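Local coordinates for protein ectonucleoside triphosphate diphosphohydrolase 4 (Homo sapiens, PDB 6WG5) that belongs to the GDA1/CD39 family of nucleoside phosphatases, whose fold is related to that of actin and the sugar kinases, at residues I44-F56 and V85-T97. Sequence-based numbering, arbitrary orientation.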
ATOM      1  N   ILE A  44       6.318  17.379  -9.330  1.00 41.61           N
ATOM      2  CA  ILE A  44       7.358  16.360  -9.256  1.00 42.38           C
ATOM      3  C   ILE A  44       7.390  15.790  -7.846  1.00 43.47           C
ATOM      4  O   ILE A  44       7.398  16.543  -6.866  1.00 45.35           O
ATOM      5  CB  ILE A  44       8.738  16.929  -9.640  1.00 47.14           C
ATOM      6  CG1 ILE A  44       8.701  17.511 -11.057  1.00 51.21           C
ATOM      7  CG2 ILE A  44       9.801  15.842  -9.568  1.00 47.24           C
ATOM      8  CD1 ILE A  44       9.712  18.610 -11.290  1.00 57.01           C
ATOM      9  N   VAL A  45       7.416  14.461  -7.747  1.00 37.88           N
ATOM     10  CA  VAL A  45       7.492  13.757  -6.474  1.00 36.32           C
ATOM     11  C   VAL A  45       8.635  12.756  -6.552  1.00 42.70           C
ATOM     12  O   VAL A  45       8.759  12.025  -7.541  1.00 40.72           O
ATOM     13  CB  VAL A  45       6.173  13.033  -6.137  1.00 35.00           C
ATOM     14  CG1 VAL A  45       6.248  12.399  -4.753  1.00 34.65           C
ATOM     15  CG2 VAL A  45       5.000  13.995  -6.224  1.00 33.54           C
ATOM     16  N   VAL A  46       9.466  12.723  -5.513  1.00 39.17           N
ATOM     17  CA  VAL A  46      10.554  11.759  -5.397  1.00 47.01           C
ATOM     18  C   VAL A  46      10.218  10.808  -4.256  1.00 48.45           C
ATOM     19  O   VAL A  46      10.029  11.239  -3.112  1.00 46.61           O
ATOM     20  CB  VAL A  46      11.907  12.450  -5.161  1.00 47.14           C
ATOM     21  CG1 VAL A  46      12.995  11.425  -4.851  1.00 47.08           C
ATOM     22  CG2 VAL A  46      12.298  13.272  -6.375  1.00 44.35           C
ATOM     23  N   ASP A  47      10.145   9.518  -4.570  1.00 40.59           N
ATOM     24  CA  ASP A  47       9.981   8.473  -3.565  1.00 43.45           C
ATOM     25  C   ASP A  47      11.366   7.986  -3.154  1.00 47.38           C
ATOM     26  O   ASP A  47      12.045   7.303  -3.928  1.00 50.65           O
ATOM     27  CB  ASP A  47       9.132   7.329  -4.115  1.00 44.69           C
ATOM     28  CG  ASP A  47       9.189   6.085  -3.246  1.00 52.21           C
ATOM     29  OD1 ASP A  47       9.514   6.197  -2.044  1.00 52.44           O
ATOM     30  OD2 ASP A  47       8.904   4.985  -3.771  1.00 54.90           O
ATOM     31  N   CYS A  48      11.786   8.336  -1.939  1.00 49.35           N
ATOM     32  CA  CYS A  48      13.094   7.942  -1.410  1.00 53.46           C
ATOM     33  C   CYS A  48      12.902   6.719  -0.519  1.00 54.79           C
ATOM     34  O   CYS A  48      12.697   6.833   0.690  1.00 53.79           O
ATOM     35  CB  CYS A  48      13.744   9.093  -0.653  1.00 58.32           C
ATOM     36  SG  CYS A  48      14.454  10.372  -1.715  1.00 62.15           S
ATOM     37  N   GLY A  49      12.979   5.534  -1.129  1.00 55.81           N
ATOM     38  CA  GLY A  49      12.833   4.292  -0.402  1.00 62.21           C
ATOM     39  C   GLY A  49      14.161   3.760   0.108  1.00 68.64           C
ATOM     40  O   GLY A  49      15.213   4.383  -0.025  1.00 73.26           O
ATOM     41  N   SER A  50      14.094   2.570   0.709  1.00 72.34           N
ATOM     42  CA  SER A  50      15.298   1.942   1.243  1.00 74.13           C
ATOM     43  C   SER A  50      16.196   1.437   0.120  1.00 77.23           C
ATOM     44  O   SER A  50      17.398   1.725   0.096  1.00 80.45           O
ATOM     45  CB  SER A  50      14.920   0.794   2.181  1.00 71.91           C
ATOM     46  OG  SER A  50      14.138   1.255   3.269  1.00 68.76           O
ATOM     47  N   SER A  51      15.628   0.683  -0.821  1.00 83.46           N
ATOM     48  CA  SER A  51      16.416   0.083  -1.891  1.00 81.96           C
ATOM     49  C   SER A  51      16.837   1.087  -2.956  1.00 78.72           C
ATOM     50  O   SER A  51      17.753   0.793  -3.729  1.00 85.62           O
ATOM     51  CB  SER A  51      15.626  -1.053  -2.545  1.00 85.34           C
ATOM     52  OG  SER A  51      14.346  -0.611  -2.963  1.00 88.34           O
ATOM     53  N   GLY A  52      16.200   2.250  -3.020  1.00 66.76           N
ATOM     54  CA  GLY A  52      16.543   3.226  -4.032  1.00 64.91           C
ATOM     55  C   GLY A  52      15.594   4.408  -3.986  1.00 62.75           C
ATOM     56  O   GLY A  52      14.853   4.598  -3.019  1.00 64.22           O
ATOM     57  N   SER A  53      15.634   5.196  -5.060  1.00 62.56           N
ATOM     58  CA  SER A  53      14.811   6.391  -5.174  1.00 63.42           C
ATOM     59  C   SER A  53      14.221   6.469  -6.572  1.00 61.43           C
ATOM     60  O   SER A  53      14.872   6.094  -7.552  1.00 62.06           O
ATOM     61  CB  SER A  53      15.620   7.660  -4.874  1.00 62.90           C
ATOM     62  OG  SER A  53      16.087   7.663  -3.535  1.00 60.84           O
ATOM     63  N   ARG A  54      12.985   6.961  -6.656  1.00 60.59           N
ATOM     64  CA  ARG A  54      12.281   7.111  -7.920  1.00 58.14           C
ATOM     65  C   ARG A  54      11.646   8.492  -7.977  1.00 57.68           C
ATOM     66  O   ARG A  54      11.255   9.056  -6.952  1.00 60.30           O
ATOM     67  CB  ARG A  54      11.196   6.034  -8.100  1.00 56.63           C
ATOM     68  CG  ARG A  54      11.614   4.645  -7.638  1.00 63.74           C
ATOM     69  CD  ARG A  54      11.288   4.419  -6.168  1.00 68.70           C
ATOM     70  NE  ARG A  54      12.056   3.315  -5.598  1.00 72.95           N
ATOM     71  CZ  ARG A  54      11.906   2.858  -4.359  1.00 75.28           C
ATOM     72  NH1 ARG A  54      11.008   3.402  -3.547  1.00 75.59           N
ATOM     73  NH2 ARG A  54      12.654   1.851  -3.928  1.00 75.32           N
ATOM     74  N   VAL A  55      11.549   9.033  -9.188  1.00 47.83           N
ATOM     75  CA  VAL A  55      10.958  10.344  -9.425  1.00 48.61           C
ATOM     76  C   VAL A  55       9.800  10.184 -10.398  1.00 51.75           C
ATOM     77  O   VAL A  55       9.893   9.426 -11.370  1.00 51.34           O
ATOM     78  CB  VAL A  55      11.996  11.349  -9.967  1.00 49.74           C
ATOM     79  CG1 VAL A  55      12.678  10.800 -11.212  1.00 52.31           C
ATOM     80  CG2 VAL A  55      11.345  12.699 -10.256  1.00 47.60           C
ATOM     81  N   PHE A  56       8.707  10.897 -10.130  1.00 54.69           N
ATOM     82  CA  PHE A  56       7.525  10.886 -10.981  1.00 49.45           C
ATOM     83  C   PHE A  56       7.163  12.320 -11.330  1.00 49.63           C
ATOM     84  O   PHE A  56       7.117  13.181 -10.447  1.00 50.52           O
ATOM     85  CB  PHE A  56       6.334  10.211 -10.288  1.00 49.92           C
ATOM     86  CG  PHE A  56       6.612   8.812  -9.816  1.00 51.83           C
ATOM     87  CD1 PHE A  56       6.187   7.721 -10.556  1.00 50.62           C
ATOM     88  CD2 PHE A  56       7.285   8.588  -8.628  1.00 53.31           C
ATOM     89  CE1 PHE A  56       6.437   6.434 -10.121  1.00 49.24           C
ATOM     90  CE2 PHE A  56       7.538   7.303  -8.190  1.00 51.60           C
ATOM     91  CZ  PHE A  56       7.114   6.225  -8.937  1.00 48.09           C
ATOM     92  N   VAL A  85       9.210   8.527 -15.633  1.00 59.70           N
ATOM     93  CA  VAL A  85       9.705   7.979 -14.375  1.00 58.42           C
ATOM     94  C   VAL A  85      11.165   7.589 -14.551  1.00 62.44           C
ATOM     95  O   VAL A  85      11.573   7.127 -15.622  1.00 65.47           O
ATOM     96  CB  VAL A  85       8.869   6.763 -13.919  1.00 58.70           C
ATOM     97  CG1 VAL A  85       9.373   6.230 -12.583  1.00 63.72           C
ATOM     98  CG2 VAL A  85       7.397   7.134 -13.827  1.00 53.11           C
ATOM     99  N   MET A  86      11.954   7.784 -13.495  1.00 69.42           N
ATOM    100  CA  MET A  86      13.337   7.334 -13.448  1.00 67.29           C
ATOM    101  C   MET A  86      13.633   6.814 -12.049  1.00 68.35           C
ATOM    102  O   MET A  86      13.085   7.308 -11.060  1.00 69.08           O
ATOM    103  CB  MET A  86      14.321   8.457 -13.809  1.00 69.01           C
ATOM    104  CG  MET A  86      15.778   8.114 -13.524  1.00 74.13           C
ATOM    105  SD  MET A  86      16.950   9.312 -14.191  1.00 74.17           S
ATOM    106  CE  MET A  86      17.046   8.773 -15.897  1.00 75.79           C
ATOM    107  N   LYS A  87      14.506   5.812 -11.976  1.00 64.39           N
ATOM    108  CA  LYS A  87      14.860   5.176 -10.717  1.00 70.78           C
ATOM    109  C   LYS A  87      16.373   5.079 -10.595  1.00 75.77           C
ATOM    110  O   LYS A  87      17.081   4.894 -11.589  1.00 79.12           O
ATOM    111  CB  LYS A  87      14.243   3.774 -10.605  1.00 75.10           C
ATOM    112  CG  LYS A  87      12.733   3.744 -10.802  1.00 81.08           C
ATOM    113  CD  LYS A  87      12.156   2.365 -10.511  1.00 85.00           C
ATOM    114  CE  LYS A  87      10.639   2.355 -10.628  1.00 83.32           C
ATOM    115  NZ  LYS A  87      10.065   1.012 -10.334  1.00 86.05           N
ATOM    116  N   ILE A  88      16.865   5.213  -9.361  1.00 71.69           N
ATOM    117  CA  ILE A  88      18.285   5.077  -9.064  1.00 67.97           C
ATOM    118  C   ILE A  88      18.444   4.309  -7.758  1.00 68.84           C
ATOM    119  O   ILE A  88      17.549   4.280  -6.911  1.00 67.39           O
ATOM    120  CB  ILE A  88      19.006   6.443  -8.971  1.00 63.62           C
ATOM    121  CG1 ILE A  88      18.419   7.293  -7.840  1.00 61.18           C
ATOM    122  CG2 ILE A  88      18.915   7.177 -10.305  1.00 63.36           C
ATOM    123  CD1 ILE A  88      19.183   8.578  -7.578  1.00 61.89           C
ATOM    124  N   LYS A  89      19.606   3.682  -7.609  1.00 79.72           N
ATOM    125  CA  LYS A  89      19.945   2.934  -6.403  1.00 80.38           C
ATOM    126  C   LYS A  89      21.205   3.526  -5.782  1.00 86.12           C
ATOM    127  O   LYS A  89      21.906   4.302  -6.433  1.00 88.68           O
ATOM    128  CB  LYS A  89      20.136   1.452  -6.735  1.00 82.34           C
ATOM    129  CG  LYS A  89      18.864   0.627  -6.583  1.00 88.15           C
ATOM    130  CD  LYS A  89      18.646  -0.318  -7.756  1.00 94.39           C
ATOM    131  CE  LYS A  89      17.351  -1.106  -7.589  1.00 95.44           C
ATOM    132  NZ  LYS A  89      17.057  -1.977  -8.762  1.00 95.08           N
ATOM    133  N   PRO A  90      21.516   3.161  -4.525  1.00 92.48           N
ATOM    134  CA  PRO A  90      20.856   2.211  -3.620  1.00 93.42           C
ATOM    135  C   PRO A  90      19.890   2.826  -2.608  1.00 94.23           C
ATOM    136  O   PRO A  90      19.352   2.091  -1.778  1.00 98.51           O
ATOM    137  CB  PRO A  90      22.041   1.584  -2.891  1.00 93.78           C
ATOM    138  CG  PRO A  90      23.012   2.716  -2.767  1.00 89.14           C
ATOM    139  CD  PRO A  90      22.810   3.606  -3.975  1.00 89.13           C
ATOM    140  N   GLY A  91      19.680   4.133  -2.660  1.00 85.32           N
ATOM    141  CA  GLY A  91      18.808   4.815  -1.726  1.00 88.61           C
ATOM    142  C   GLY A  91      19.536   5.911  -0.969  1.00 91.60           C
ATOM    143  O   GLY A  91      20.760   6.022  -0.989  1.00109.78           O
ATOM    144  N   ILE A  92      18.737   6.729  -0.293  1.00 81.16           N
ATOM    145  CA  ILE A  92      19.278   7.884   0.415  1.00 86.15           C
ATOM    146  C   ILE A  92      19.774   7.520   1.813  1.00 85.05           C
ATOM    147  O   ILE A  92      20.679   8.179   2.333  1.00 97.99           O
ATOM    148  CB  ILE A  92      18.224   9.009   0.475  1.00 70.80           C
ATOM    149  CG1 ILE A  92      18.905  10.377   0.512  1.00 79.77           C
ATOM    150  CG2 ILE A  92      17.307   8.849   1.694  1.00 81.75           C
ATOM    151  CD1 ILE A  92      17.978  11.531   0.168  1.00 77.04           C
ATOM    152  N   SER A  93      19.203   6.482   2.429  1.00 93.51           N
ATOM    153  CA  SER A  93      19.576   6.115   3.790  1.00 96.89           C
ATOM    154  C   SER A  93      21.042   5.723   3.903  1.00 98.99           C
ATOM    155  O   SER A  93      21.603   5.783   5.004  1.00 96.93           O
ATOM    156  CB  SER A  93      18.693   4.963   4.278  1.00 98.58           C
ATOM    157  OG  SER A  93      18.850   3.817   3.461  1.00106.90           O
ATOM    158  N   GLU A  94      21.678   5.324   2.800  1.00 97.22           N
ATOM    159  CA  GLU A  94      23.069   4.888   2.867  1.00 97.03           C
ATOM    160  C   GLU A  94      23.990   6.021   3.295  1.00 97.02           C
ATOM    161  O   GLU A  94      25.043   5.772   3.895  1.00 97.55           O
ATOM    162  CB  GLU A  94      23.510   4.332   1.513  1.00 94.75           C
ATOM    163  CG  GLU A  94      22.652   3.180   1.017  1.00 95.33           C
ATOM    164  CD  GLU A  94      22.669   1.989   1.955  1.00 99.78           C
ATOM    165  OE1 GLU A  94      23.644   1.210   1.914  1.00 99.58           O
ATOM    166  OE2 GLU A  94      21.708   1.835   2.738  1.00104.31           O
ATOM    167  N   PHE A  95      23.617   7.269   3.004  1.00 98.05           N
ATOM    168  CA  PHE A  95      24.430   8.426   3.356  1.00 98.48           C
ATOM    169  C   PHE A  95      24.135   8.941   4.756  1.00 93.70           C
ATOM    170  O   PHE A  95      24.290  10.142   5.018  1.00 85.90           O
ATOM    171  CB  PHE A  95      24.231   9.543   2.330  1.00 99.35           C
ATOM    172  CG  PHE A  95      24.527   9.132   0.914  1.00 99.40           C
ATOM    173  CD1 PHE A  95      24.118   9.926  -0.136  1.00 97.29           C
ATOM    174  CD2 PHE A  95      25.214   7.959   0.632  1.00102.29           C
ATOM    175  CE1 PHE A  95      24.381   9.565  -1.434  1.00 98.27           C
ATOM    176  CE2 PHE A  95      25.479   7.592  -0.670  1.00104.93           C
ATOM    177  CZ  PHE A  95      25.062   8.398  -1.707  1.00101.04           C
ATOM    178  N   ALA A  96      23.705   8.062   5.664  1.00 88.06           N
ATOM    179  CA  ALA A  96      23.498   8.460   7.051  1.00 88.85           C
ATOM    180  C   ALA A  96      24.708   9.207   7.595  1.00 96.03           C
ATOM    181  O   ALA A  96      24.564  10.155   8.376  1.00 96.30           O
ATOM    182  CB  ALA A  96      23.202   7.225   7.903  1.00 87.83           C
ATOM    183  N   THR A  97      25.909   8.798   7.187  1.00105.04           N
ATOM    184  CA  THR A  97      27.147   9.423   7.630  1.00107.15           C
ATOM    185  C   THR A  97      27.736  10.371   6.593  1.00106.97           C
ATOM    186  O   THR A  97      28.742  11.029   6.877  1.00109.40           O
ATOM    187  CB  THR A  97      28.183   8.350   7.980  1.00109.66           C
ATOM    188  OG1 THR A  97      28.547   7.627   6.797  1.00115.53           O
ATOM    189  CG2 THR A  97      27.622   7.378   9.011  1.00105.06           C
TER
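With CG of Arg54 and CG of Lys87 each set anti to its own carbonyl carbon (chi1 -41° and -55°), the two long side chains meet over one face of an antiparallel strand pair, CG to CG at 3.5 Å. The extended Lys87 chain runs on past Arg54 CG with its CD and CE methylenes, whereas Arg54 bends at its second torsion (chi2 89°) and turns its guanidinium toward Asp47 of strand 40-48. There NH1 forms a salt bridge with Asp47 OD2, which lies near the guanidinium plane, while Gly52 O sits over the centre of one guanidinium face. On the same face of the sheet Val85 reaches the Phe56 ring, CG2 to CD1 at 3.5 Å and CG1 in an off-centre CH-pi contact. Ser53 and Ile88 exchange two backbone hydrogen bonds, each 2.8 Å between N and O. Val55 and Met86 form the next hydrogen-bonded pair, where Met86 N to Val55 O is weak. Val55, Met86 and Ile88 turn to the other face, against Leu109 of helix 107-116. Past the strands, the segment from Lys89 through the cis peptide before Pro90 passes close to the turn; Tyr105 OH hydrogen-bonds Ser53 OG. Strand 85-88 thus edges the beta hairpin of strands 40-48 and 53-61, whose glycine- and serine-rich turn probably corresponds to the phosphate-binding loop of the actin-like ATPase fold.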